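PDB 2PFE: alkaline serine protease from Thermobifida fusca, which is probably a secreted serine endopeptidase of the S1 family, represented here by its mature protease domain. Local coordinates for residues P56-G61 with T124-T129; C108-S113 with R130-A135. All blocks are in the same frame, centred on the assembly; numbering follows the deposited sequence.

Contact 1 (P56-G61 with T124-T129); sequences PGRDMG and TVTGLT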
loop_
_atom_site.group_PDB
_atom_site.type_symbol
_atom_site.label_atom_id
_atom_site.label_comp_id
_atom_site.label_asym_id
_atom_site.label_seq_id
_atom_site.Cartn_x
_atom_site.Cartn_y
_atom_site.Cartn_z
ATOM N N PRO A 56 7.366 13.816 1.340
ATOM C CA PRO A 56 8.116 12.975 2.308
ATOM C C PRO A 56 7.719 13.213 3.777
ATOM O O PRO A 56 6.614 13.704 4.057
ATOM C CB PRO A 56 9.567 13.385 2.060
ATOM C CG PRO A 56 9.468 14.854 1.617
ATOM C CD PRO A 56 8.201 14.903 0.784
ATOM N N GLY A 57 8.610 12.884 4.706
ATOM C CA GLY A 57 8.274 12.916 6.126
ATOM C C GLY A 57 7.568 11.636 6.524
ATOM O O GLY A 57 8.073 10.855 7.350
ATOM N N ARG A 58 6.378 11.438 5.960
ATOM C CA ARG A 58 5.711 10.131 5.973
ATOM C C ARG A 58 5.646 9.630 4.530
ATOM O O ARG A 58 6.229 10.246 3.640
ATOM C CB ARG A 58 4.325 10.215 6.625
ATOM C CG ARG A 58 4.288 10.680 8.103
ATOM C CD ARG A 58 4.880 9.619 9.074
ATOM N NE ARG A 58 4.044 9.402 10.263
ATOM C CZ ARG A 58 3.513 8.229 10.641
ATOM N NH1 ARG A 58 3.742 7.089 9.968
ATOM N NH2 ARG A 58 2.762 8.188 11.731
ATOM N N ASP A 59 4.966 8.509 4.300
ATOM C CA ASP A 59 4.750 8.043 2.928
ATOM C C ASP A 59 3.378 7.393 2.794
ATOM O O ASP A 59 3.240 6.163 2.589
ATOM C CB ASP A 59 5.882 7.131 2.427
ATOM C CG ASP A 59 5.814 6.908 0.920
ATOM O OD1 ASP A 59 4.932 7.513 0.263
ATOM O OD2 ASP A 59 6.638 6.147 0.372
ATOM N N MET A 60 2.364 8.241 2.939
ATOM C CA MET A 60 0.993 7.804 3.073
ATOM C C MET A 60 0.058 8.656 2.210
ATOM O O MET A 60 0.231 9.880 2.104
ATOM C CB MET A 60 0.568 7.872 4.540
ATOM C CG MET A 60 0.693 9.242 5.178
ATOM S SD MET A 60 0.225 9.181 6.899
ATOM C CE MET A 60 1.402 8.142 7.684
ATOM N N GLY A 61 -0.957 8.011 1.649
ATOM C CA GLY A 61 -1.886 8.684 0.758
ATOM C C GLY A 61 -3.139 7.872 0.584
ATOM O O GLY A 61 -3.201 6.694 1.001
ATOM N N THR A 124 13.487 12.794 3.283
ATOM C CA THR A 124 13.582 11.805 4.334
ATOM C C THR A 124 12.177 11.385 4.780
ATOM O O THR A 124 11.262 12.221 4.928
ATOM C CB THR A 124 14.441 12.361 5.470
ATOM O OG1 THR A 124 15.765 12.580 4.958
ATOM C CG2 THR A 124 14.498 11.391 6.635
ATOM N N VAL A 125 12.020 10.088 4.970
ATOM C CA VAL A 125 10.764 9.534 5.470
ATOM C C VAL A 125 11.045 8.769 6.761
ATOM O O VAL A 125 12.003 7.988 6.836
ATOM C CB VAL A 125 10.085 8.599 4.443
ATOM C CG1 VAL A 125 8.863 7.932 5.056
ATOM C CG2 VAL A 125 9.658 9.394 3.228
ATOM N N THR A 126 10.208 9.002 7.772
ATOM C CA THR A 126 10.369 8.369 9.093
ATOM C C THR A 126 9.220 7.387 9.357
ATOM O O THR A 126 8.244 7.346 8.599
ATOM C CB THR A 126 10.410 9.433 10.235
ATOM O OG1 THR A 126 9.124 10.042 10.369
ATOM C CG2 THR A 126 11.460 10.512 9.969
ATOM N N GLY A 127 9.332 6.613 10.443
ATOM C CA GLY A 127 8.221 5.755 10.873
ATOM C C GLY A 127 7.993 4.485 10.060
ATOM O O GLY A 127 6.953 3.856 10.186
ATOM N N LEU A 128 8.959 4.109 9.221
ATOM C CA LEU A 128 8.794 2.963 8.328
ATOM C C LEU A 128 9.166 1.647 8.985
ATOM O O LEU A 128 10.010 1.577 9.866
ATOM C CB LEU A 128 9.638 3.144 7.083
ATOM C CG LEU A 128 9.298 4.349 6.202
ATOM C CD1 LEU A 128 10.291 4.465 5.052
ATOM C CD2 LEU A 128 7.867 4.297 5.721
ATOM N N THR A 129 8.553 0.579 8.493
ATOM C CA THR A 129 8.891 -0.759 8.958
ATOM C C THR A 129 9.718 -1.474 7.904
ATOM O O THR A 129 9.278 -1.584 6.763
ATOM C CB THR A 129 7.606 -1.557 9.248
ATOM O OG1 THR A 129 6.884 -0.889 10.290
ATOM C CG2 THR A 129 7.932 -2.993 9.693
HETATM O O HOH W 1 5.722 6.743 8.310
#
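The backbones of Gly-57 and Val-125 meet in a single bridge, with two hydrogen bonds from Gly-57 to the residues flanking Val-125. Gly-57 N gives to Thr-124 O at 2.7 Å. Thr-126 N gives to Gly-57 O at 2.9 Å, with an almost straight N-H...O angle of 178°. The positive phi of Gly-57 (83°) turns the chain so that both its N and its O face 124-126.

Pro-56, which follows a cis peptide bond, lays its CB 3.5 Å from Thr-124 O. Val-125 fills the inner side of the bend with both methyls. Its CG2 lies 3.6 Å from Arg-58 O, and its CG1 comes 4.1 Å from Asp-59 CB. Val-125 thus touches the CB of Asp-59, the aspartate of the predicted charge relay. With CG anti to the backbone N (chi1 -167°), the Asp-59 carboxylate is carried beyond the CB that meets Val-125. Its OD2 is hydrogen-bonded to His-35 ND1 and Ser-155 OG.

Arg-58 starts away from 124-129, but bends at chi2 and chi3 and brings its end back. A water links the two sides: it accepts from Arg-58 NH1 at 2.6 Å and donates to Thr-126 O at the same distance. Met-60 CE sits 3.4 Å above the plane of the Arg-58 guanidinium, toward its rim.

The contact joins the loop before strand 60-65 of the N-terminal barrel to the hairpin of strands 116-120 and 123-126. Tyr-120 of that hairpin packs on Val-125, and at the corner after strand 123-126 Gly-127 and Leu-128 both face Gln-116, a G1 beta bulge. Helix 172-179 meets Arg-58 through Pro-174 and Met-60 through Leu-175, Tyr-178 and Phe-179.

Contact 2 (C108-S113 with R130-A135); sequences CGTIQS and RTTACA. With AES (4-(2-aminoethyl)benzenesulfonyl fluoride), chain D.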
loop_
_atom_site.group_PDB
_atom_site.type_symbol
_atom_site.label_atom_id
_atom_site.label_comp_id
_atom_site.label_asym_id
_atom_site.label_seq_id
_atom_site.Cartn_x
_atom_site.Cartn_y
_atom_site.Cartn_z
ATOM N N CYS A 108 6.921 -12.624 0.272
ATOM C CA CYS A 108 6.905 -12.645 1.726
ATOM C C CYS A 108 8.263 -12.490 2.383
ATOM O O CYS A 108 9.311 -12.642 1.762
ATOM C CB CYS A 108 6.266 -13.935 2.225
ATOM S SG CYS A 108 4.626 -14.251 1.512
ATOM N N GLY A 109 8.222 -12.184 3.662
ATOM C CA GLY A 109 9.429 -12.000 4.417
ATOM C C GLY A 109 9.097 -11.848 5.874
ATOM O O GLY A 109 8.069 -12.316 6.339
ATOM N N THR A 110 10.005 -11.195 6.600
ATOM C CA THR A 110 9.905 -11.031 8.054
ATOM C C THR A 110 10.000 -9.540 8.378
ATOM O O THR A 110 10.790 -8.813 7.752
ATOM C CB THR A 110 11.037 -11.835 8.782
ATOM O OG1 THR A 110 10.846 -13.235 8.508
ATOM C CG2 THR A 110 10.994 -11.649 10.281
ATOM N N ILE A 111 9.233 -9.088 9.373
ATOM C CA ILE A 111 9.318 -7.724 9.879
ATOM C C ILE A 111 10.570 -7.650 10.759
ATOM O O ILE A 111 10.689 -8.391 11.740
ATOM C CB ILE A 111 8.068 -7.374 10.713
ATOM C CG1 ILE A 111 6.831 -7.336 9.803
ATOM C CG2 ILE A 111 8.284 -6.034 11.443
ATOM C CD1 ILE A 111 5.484 -7.111 10.513
ATOM N N GLN A 112 11.511 -6.782 10.398
ATOM C CA GLN A 112 12.792 -6.721 11.099
ATOM C C GLN A 112 12.900 -5.612 12.124
ATOM O O GLN A 112 13.478 -5.802 13.201
ATOM C CB GLN A 112 13.941 -6.521 10.107
ATOM C CG GLN A 112 14.201 -7.713 9.205
ATOM C CD GLN A 112 15.605 -7.656 8.616
ATOM O OE1 GLN A 112 16.071 -6.587 8.204
ATOM N NE2 GLN A 112 16.299 -8.793 8.602
ATOM N N SER A 113 12.404 -4.438 11.766
ATOM C CA SER A 113 12.565 -3.259 12.611
ATOM C C SER A 113 11.555 -2.190 12.256
ATOM O O SER A 113 11.324 -1.919 11.087
ATOM C CB SER A 113 13.980 -2.696 12.483
ATOM O OG SER A 113 14.194 -2.142 11.208
ATOM N N ARG A 130 10.911 -1.917 8.293
ATOM C CA ARG A 130 11.828 -2.644 7.414
ATOM C C ARG A 130 11.486 -4.130 7.429
ATOM O O ARG A 130 11.239 -4.710 8.503
ATOM C CB ARG A 130 13.287 -2.411 7.854
ATOM C CG ARG A 130 14.263 -3.088 6.964
ATOM C CD ARG A 130 15.680 -2.801 7.405
ATOM N NE ARG A 130 16.136 -3.735 8.445
ATOM C CZ ARG A 130 16.651 -3.384 9.625
ATOM N NH1 ARG A 130 16.784 -2.108 9.973
ATOM N NH2 ARG A 130 17.043 -4.318 10.472
ATOM N N THR A 131 11.455 -4.741 6.248
ATOM C CA THR A 131 11.246 -6.182 6.125
ATOM C C THR A 131 12.260 -6.804 5.178
ATOM O O THR A 131 12.900 -6.113 4.389
ATOM C CB THR A 131 9.834 -6.546 5.584
ATOM O OG1 THR A 131 9.827 -6.510 4.149
ATOM C CG2 THR A 131 8.743 -5.596 6.125
ATOM N N THR A 132 12.339 -8.129 5.221
ATOM C CA THR A 132 13.177 -8.867 4.303
ATOM C C THR A 132 12.499 -9.252 2.985
ATOM O O THR A 132 13.135 -9.931 2.181
ATOM C CB THR A 132 13.649 -10.171 4.934
ATOM O OG1 THR A 132 12.496 -10.982 5.236
ATOM C CG2 THR A 132 14.522 -9.915 6.192
ATOM N N ALA A 133 11.236 -8.852 2.758
ATOM C CA ALA A 133 10.588 -9.101 1.476
ATOM C C ALA A 133 11.163 -8.229 0.372
ATOM O O ALA A 133 11.660 -7.141 0.656
ATOM C CB ALA A 133 9.089 -8.865 1.599
ATOM N N CYS A 134 11.104 -8.704 -0.873
ATOM C CA CYS A 134 11.586 -7.919 -2.014
ATOM C C CYS A 134 10.436 -7.167 -2.683
ATOM O O CYS A 134 9.268 -7.511 -2.495
ATOM C CB CYS A 134 12.258 -8.830 -3.035
ATOM S SG CYS A 134 11.095 -10.072 -3.757
ATOM N N ALA A 135 10.777 -6.158 -3.483
ATOM C CA ALA A 135 9.793 -5.417 -4.268
ATOM C C ALA A 135 10.503 -4.793 -5.449
ATOM O O ALA A 135 11.736 -4.653 -5.440
ATOM C CB ALA A 135 9.115 -4.315 -3.430
HETATM C C3 AES D . 11.483 0.356 -6.146
HETATM C C2 AES D . 10.220 0.872 -5.838
HETATM C C1 AES D . 9.489 0.310 -4.791
HETATM S S AES D . 7.874 0.858 -4.337
HETATM O O1S AES D . 7.803 1.458 -2.965
HETATM O O2S AES D . 7.132 -0.765 -4.258
HETATM C C6 AES D . 10.003 -0.775 -4.082
HETATM C C5 AES D . 11.261 -1.284 -4.385
HETATM C C4 AES D . 12.006 -0.730 -5.420
HETATM C C7 AES D . 13.373 -1.342 -5.695
HETATM C C8 AES D . 14.316 -0.389 -6.425
HETATM N N8 AES D . 15.696 -0.671 -6.081
HETATM O O HOH W 2 10.179 -11.587 -0.794
HETATM O O HOH W 3 15.372 -5.821 5.975
#
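Arg-130, Gln-112 and Thr-132 bury the most surface in this antiparallel pairing. The Arg-130 chain starts straight, then bends at chi3 (86°), which sets its guanidinium beside the Gln-112 amide. The two planes stand nearly perpendicular. Arg-130 NE gives a straight bond to Gln-112 OE1 at 2.9 Å, and the oxygen lies in the guanidinium plane. NH2 adds a weak second bond. A water also donates to OE1. Ser-113 lies over one face of the guanidinium, with Gln-112 OE1 at its edge. Arg-130 NH1 is hydrogen-bonded to a glycerol, probably from the crystallisation liquor.

Thr-132 crosses the Gln-112 side chain at about a right angle, and its CG2 packs tightly on Gln-112 NE2 at 3.2 Å. Its hydroxyl turns back to the strand: OG1 accepts from Thr-110 N at 2.8 Å. Thr-132 N gives back to Thr-110 O at 3.0 Å.

After Thr-131 the chain leaves the strand. Ala-133 N bonds to Thr-131 OG1, an ST turn, and Ala-135 CB reaches the bound inhibitor at AES C6, 3.7 Å away.

Gln-112 N and, weakly, Ser-113 N both give to Arg-130 O. This is a classic beta bulge, in the C-terminal barrel of a chymotrypsin-like fold.

From the N terminus, 56-61 comes first, at the entry to strand 60-65 of the first barrel. The chain then runs to 108-113 in the second barrel and makes the hairpin of strands 116-120 and 123-126. Contact 1 closes its 62-residue loop when 124-129 returns to 56-61. Contact 2 closes a loop of 16 residues, with the hairpin inside it. Their segments alternate, so the two contacts cross. Segments 124-129 and 130-135 are consecutive, and both use strand 128-131. Thr-129 CG2 packs on Ile-111 CG2 at 3.5 Å. Contact 1 joins the loop before strand 60-65 of the first barrel to the hairpin that projects from the second; contact 2 pairs neighbouring strands of the second barrel.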